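Local coordinates for protein NAD_Gly3P_dh, NAD-dependent glycerol-3-phosphate dehydrogenase (Streptosporangium roseum, PDB 5OCM) that probably uses bound NADPH to reduce imines to amines, as an imine reductase of the beta-hydroxyacid dehydrogenase-related family, at residues 128-142 against 152-166. Residues are numbered along the deposited sequence; the frame is centred on the assembly and turned at random.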
loop_
_atom_site.group_PDB
_atom_site.type_symbol
_atom_site.label_atom_id
_atom_site.label_comp_id
_atom_site.label_asym_id
_atom_site.label_seq_id
_atom_site.Cartn_x
_atom_site.Cartn_y
_atom_site.Cartn_z
ATOM N N THR A 128 6.167 -1.648 21.304
ATOM C CA THR A 128 7.443 -1.349 20.659
ATOM C C THR A 128 7.401 0.040 20.077
ATOM O O THR A 128 6.353 0.666 19.882
ATOM C CB THR A 128 7.797 -2.370 19.538
ATOM O OG1 THR A 128 6.995 -2.156 18.333
ATOM C CG2 THR A 128 7.613 -3.777 20.012
ATOM N N ALA A 129 8.582 0.512 19.725
ATOM C CA ALA A 129 8.733 1.858 19.189
ATOM C C ALA A 129 7.963 2.074 17.900
ATOM O O ALA A 129 7.481 3.148 17.654
ATOM C CB ALA A 129 10.211 2.275 19.034
ATOM N N ASP A 130 7.809 1.047 17.088
ATOM C CA ASP A 130 7.057 1.162 15.864
ATOM C C ASP A 130 5.536 1.157 15.973
ATOM O O ASP A 130 4.858 1.357 14.978
ATOM C CB ASP A 130 7.453 0.033 14.933
ATOM C CG ASP A 130 8.892 0.184 14.426
ATOM O OD1 ASP A 130 9.414 1.324 14.426
ATOM O OD2 ASP A 130 9.454 -0.851 14.054
ATOM N N ALA A 131 4.958 0.895 17.141
ATOM C CA ALA A 131 3.514 0.917 17.197
ATOM C C ALA A 131 2.987 2.313 17.063
ATOM O O ALA A 131 3.506 3.206 17.734
ATOM C CB ALA A 131 3.032 0.279 18.479
ATOM N N PHE A 132 1.906 2.453 16.292
ATOM C CA PHE A 132 1.276 3.749 16.024
ATOM C C PHE A 132 -0.140 3.716 16.601
ATOM O O PHE A 132 -0.878 2.785 16.323
ATOM C CB PHE A 132 1.267 3.719 14.459
ATOM C CG PHE A 132 0.739 4.921 13.768
ATOM C CD1 PHE A 132 0.894 6.185 14.291
ATOM C CD2 PHE A 132 0.185 4.786 12.486
ATOM C CE1 PHE A 132 0.451 7.292 13.579
ATOM C CE2 PHE A 132 -0.308 5.867 11.810
ATOM C CZ PHE A 132 -0.124 7.123 12.305
ATOM N N LEU A 133 -0.502 4.703 17.425
ATOM C CA LEU A 133 -1.842 4.765 18.009
ATOM C C LEU A 133 -2.330 6.197 17.965
ATOM O O LEU A 133 -1.556 7.144 18.201
ATOM C CB LEU A 133 -1.842 4.253 19.465
ATOM C CG LEU A 133 -1.505 2.793 19.693
ATOM C CD1 LEU A 133 0.040 2.665 19.936
ATOM C CD2 LEU A 133 -2.204 2.232 20.927
ATOM N N LEU A 134 -3.624 6.360 17.703
ATOM C CA LEU A 134 -4.226 7.701 17.485
ATOM C C LEU A 134 -5.260 7.933 18.577
ATOM O O LEU A 134 -6.019 7.030 18.878
ATOM C CB LEU A 134 -4.936 7.739 16.151
ATOM C CG LEU A 134 -4.138 7.265 14.967
ATOM C CD1 LEU A 134 -4.953 7.347 13.680
ATOM C CD2 LEU A 134 -2.862 8.074 14.821
ATOM N N TYR A 135 -5.289 9.154 19.126
ATOM C CA TYR A 135 -6.233 9.468 20.215
ATOM C C TYR A 135 -6.972 10.754 19.885
ATOM O O TYR A 135 -6.385 11.699 19.321
ATOM C CB TYR A 135 -5.467 9.673 21.524
ATOM C CG TYR A 135 -4.899 8.416 22.068
ATOM C CD1 TYR A 135 -3.659 7.947 21.649
ATOM C CD2 TYR A 135 -5.627 7.622 22.950
ATOM C CE1 TYR A 135 -3.166 6.730 22.091
ATOM C CE2 TYR A 135 -5.162 6.419 23.395
ATOM C CZ TYR A 135 -3.902 5.979 22.981
ATOM O OH TYR A 135 -3.422 4.784 23.378
ATOM N N SER A 136 -8.238 10.791 20.289
ATOM C CA SER A 136 -9.030 12.000 20.220
ATOM C C SER A 136 -9.784 12.198 21.473
ATOM O O SER A 136 -10.108 11.237 22.204
ATOM C CB SER A 136 -10.074 11.900 19.090
ATOM O OG SER A 136 -9.457 11.535 17.910
ATOM N N GLY A 137 -10.094 13.464 21.741
ATOM C CA GLY A 137 -10.796 13.848 22.995
ATOM C C GLY A 137 -10.084 15.049 23.572
ATOM O O GLY A 137 -9.342 15.735 22.869
ATOM N N PRO A 138 -10.315 15.332 24.850
ATOM C CA PRO A 138 -9.714 16.580 25.426
ATOM C C PRO A 138 -8.232 16.539 25.471
ATOM O O PRO A 138 -7.633 15.554 25.958
ATOM C CB PRO A 138 -10.302 16.665 26.835
ATOM C CG PRO A 138 -11.206 15.510 26.987
ATOM C CD PRO A 138 -11.221 14.632 25.789
ATOM N N GLU A 139 -7.598 17.575 24.942
ATOM C CA GLU A 139 -6.130 17.583 24.856
ATOM C C GLU A 139 -5.486 17.476 26.217
ATOM O O GLU A 139 -4.474 16.810 26.375
ATOM C CB GLU A 139 -5.650 18.840 24.130
ATOM C CG GLU A 139 -4.178 18.789 23.860
ATOM C CD GLU A 139 -3.694 19.837 22.842
ATOM O OE1 GLU A 139 -4.314 20.930 22.798
ATOM O OE2 GLU A 139 -2.666 19.577 22.143
ATOM N N ALA A 140 -6.086 18.097 27.223
ATOM C CA ALA A 140 -5.489 18.062 28.566
ATOM C C ALA A 140 -5.456 16.661 29.121
ATOM O O ALA A 140 -4.493 16.298 29.792
ATOM C CB ALA A 140 -6.286 18.954 29.492
ATOM N N ALA A 141 -6.492 15.852 28.857
ATOM C CA ALA A 141 -6.486 14.449 29.308
ATOM C C ALA A 141 -5.452 13.622 28.566
ATOM O O ALA A 141 -4.774 12.804 29.175
ATOM C CB ALA A 141 -7.871 13.866 29.191
ATOM N N TYR A 142 -5.301 13.856 27.264
ATOM C CA TYR A 142 -4.248 13.171 26.502
ATOM C C TYR A 142 -2.894 13.511 27.118
ATOM O O TYR A 142 -2.072 12.615 27.407
ATOM C CB TYR A 142 -4.263 13.580 25.048
ATOM C CG TYR A 142 -3.096 13.044 24.250
ATOM C CD1 TYR A 142 -3.150 11.780 23.682
ATOM C CD2 TYR A 142 -1.931 13.814 24.064
ATOM C CE1 TYR A 142 -2.073 11.285 22.932
ATOM C CE2 TYR A 142 -0.848 13.317 23.337
ATOM C CZ TYR A 142 -0.943 12.043 22.771
ATOM O OH TYR A 142 0.097 11.512 22.050
ATOM N N LEU A 152 2.286 1.706 25.089
ATOM C CA LEU A 152 1.712 0.927 23.982
ATOM C C LEU A 152 2.454 1.164 22.672
ATOM O O LEU A 152 2.393 0.339 21.765
ATOM C CB LEU A 152 0.258 1.232 23.809
ATOM C CG LEU A 152 -0.613 1.076 25.053
ATOM C CD1 LEU A 152 -2.049 1.458 24.769
ATOM C CD2 LEU A 152 -0.517 -0.352 25.606
ATOM N N GLY A 153 3.179 2.263 22.580
ATOM C CA GLY A 153 3.907 2.614 21.360
ATOM C C GLY A 153 4.418 4.019 21.316
ATOM O O GLY A 153 3.718 4.960 21.706
ATOM N N ALA A 154 5.624 4.167 20.794
ATOM C CA ALA A 154 6.199 5.510 20.662
ATOM C C ALA A 154 5.485 6.349 19.621
ATOM O O ALA A 154 5.596 7.541 19.645
ATOM C CB ALA A 154 7.704 5.458 20.331
ATOM N N GLY A 155 4.731 5.739 18.729
ATOM C CA GLY A 155 3.920 6.436 17.749
ATOM C C GLY A 155 2.564 6.877 18.234
ATOM O O GLY A 155 1.694 7.169 17.450
ATOM N N THR A 156 2.395 6.966 19.541
ATOM C CA THR A 156 1.222 7.544 20.157
ATOM C C THR A 156 1.076 9.019 19.731
ATOM O O THR A 156 2.010 9.811 19.888
ATOM C CB THR A 156 1.342 7.379 21.673
ATOM O OG1 THR A 156 1.219 5.966 21.956
ATOM C CG2 THR A 156 0.290 8.157 22.415
ATOM N N THR A 157 -0.083 9.378 19.156
ATOM C CA THR A 157 -0.300 10.709 18.624
ATOM C C THR A 157 -1.724 11.210 18.872
ATOM O O THR A 157 -2.702 10.434 18.907
ATOM C CB THR A 157 0.205 10.867 17.120
ATOM O OG1 THR A 157 -0.820 11.237 16.220
ATOM C CG2 THR A 157 0.914 9.713 16.593
ATOM N N TYR A 158 -1.835 12.519 19.083
ATOM C CA TYR A 158 -3.122 13.171 19.375
ATOM C C TYR A 158 -3.687 13.811 18.136
ATOM O O TYR A 158 -2.992 14.612 17.468
ATOM C CB TYR A 158 -2.915 14.235 20.439
ATOM C CG TYR A 158 -4.121 15.048 20.771
ATOM C CD1 TYR A 158 -5.195 14.487 21.445
ATOM C CD2 TYR A 158 -4.227 16.388 20.402
ATOM C CE1 TYR A 158 -6.326 15.223 21.773
ATOM C CE2 TYR A 158 -5.367 17.123 20.714
ATOM C CZ TYR A 158 -6.415 16.541 21.393
ATOM O OH TYR A 158 -7.543 17.264 21.692
ATOM N N LEU A 159 -4.936 13.534 17.822
ATOM C CA LEU A 159 -5.573 14.031 16.602
ATOM C C LEU A 159 -6.326 15.288 16.829
ATOM O O LEU A 159 -6.350 16.122 15.942
ATOM C CB LEU A 159 -6.552 13.032 15.995
ATOM C CG LEU A 159 -5.936 11.752 15.443
ATOM C CD1 LEU A 159 -7.033 10.823 15.009
ATOM C CD2 LEU A 159 -5.008 11.979 14.282
ATOM N N GLY A 160 -7.006 15.446 17.933
ATOM C CA GLY A 160 -7.876 16.626 18.118
ATOM C C GLY A 160 -8.978 16.312 19.063
ATOM O O GLY A 160 -9.107 15.186 19.577
ATOM N N ALA A 161 -9.792 17.338 19.300
ATOM C CA ALA A 161 -10.861 17.286 20.309
ATOM C C ALA A 161 -12.098 16.461 19.989
ATOM O O ALA A 161 -12.751 15.934 20.879
ATOM C CB ALA A 161 -11.285 18.746 20.610
ATOM N N ASP A 162 -12.464 16.370 18.707
ATOM C CA ASP A 162 -13.583 15.543 18.317
ATOM C C ASP A 162 -13.284 14.071 18.478
ATOM O O ASP A 162 -12.486 13.506 17.725
ATOM C CB ASP A 162 -14.000 15.864 16.843
ATOM C CG ASP A 162 -14.964 14.840 16.236
ATOM O OD1 ASP A 162 -15.786 14.174 16.922
ATOM O OD2 ASP A 162 -14.899 14.704 14.992
ATOM N N HIS A 163 -13.995 13.418 19.385
ATOM C CA HIS A 163 -13.800 11.996 19.693
ATOM C C HIS A 163 -13.944 11.100 18.480
ATOM O O HIS A 163 -13.299 10.073 18.419
ATOM C CB HIS A 163 -14.773 11.556 20.763
ATOM C CG HIS A 163 -14.490 12.131 22.119
ATOM N ND1 HIS A 163 -15.072 13.296 22.566
ATOM C CD2 HIS A 163 -13.704 11.688 23.121
ATOM C CE1 HIS A 163 -14.685 13.537 23.799
ATOM N NE2 HIS A 163 -13.821 12.584 24.149
ATOM N N GLY A 164 -14.789 11.469 17.504
ATOM C CA GLY A 164 -14.953 10.695 16.281
ATOM C C GLY A 164 -13.815 10.670 15.334
ATOM O O GLY A 164 -13.780 9.845 14.409
ATOM N N LEU A 165 -12.817 11.528 15.497
ATOM C CA LEU A 165 -11.696 11.608 14.500
ATOM C C LEU A 165 -10.924 10.339 14.478
ATOM O O LEU A 165 -10.477 9.924 13.402
ATOM C CB LEU A 165 -10.733 12.743 14.846
ATOM C CG LEU A 165 -11.143 14.138 14.373
ATOM C CD1 LEU A 165 -10.192 15.163 15.045
ATOM C CD2 LEU A 165 -11.152 14.215 12.853
ATOM N N SER A 166 -10.671 9.713 15.653
ATOM C CA SER A 166 -9.885 8.510 15.708
ATOM C C SER A 166 -10.458 7.420 14.803
ATOM O O SER A 166 -9.713 6.770 14.026
ATOM C CB SER A 166 -9.741 8.013 17.156
ATOM O OG SER A 166 -8.912 8.901 17.878
HETATM O O HOH W 1 -0.696 4.589 23.118
#
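A beta-alpha-beta unit at the margin of the Rossmann-like NADP-binding domain brings strand 131-136 beside strand 155-160, with Leu133 paired to Thr156 and Tyr135 to Tyr158. An angle of 16° between the strand axes identifies the pair as parallel, and the backbone bonds agree: Thr157 N reaches Leu133 O at 2.8 Å, Thr157 O accepts from Tyr135 N, and Leu159 N returns to Tyr135 O. Strand 131-136 also pairs antiparallel with strand 113-120 and so lies between two neighbours, while 155-160 is the outermost strand at this end of the chain's sheet.

Helix 139-149, the crossover between the two strands, meets the sheet through Tyr142 and Tyr158. Tyr158 CB sits 3.6 Å from the Tyr142 ring centroid, only 9° off the ring normal, a CH-pi contact over the face; the two rings meet obliquely. With its CG anti to the backbone N (chi1 176°), Tyr158 runs along the helix start, where its OH donates to Gly137 O at 2.6 Å, almost in line with the carbonyl. Glu139 CG lies off-centre over the same ring. A phenylalanine at Tyr158 lacks the hydroxyl and would probably leave Gly137 O without this donor and the ring without its tether to the turn before helix 139-149.

On that side of the sheet, one water joins Tyr135 OH to Thr156 OG1, which itself donates to Gly153 O. On the other face, Ser136 OG donates to Ser166 OG at 2.7 Å, tying the strand end to helix 165-192. Just past the strand end, Gly137 CA lies over a face of the His163 ring, 3.8 Å from its centroid. Phe204 of the second subunit packs on Phe132, Leu134, Thr157 and Leu159.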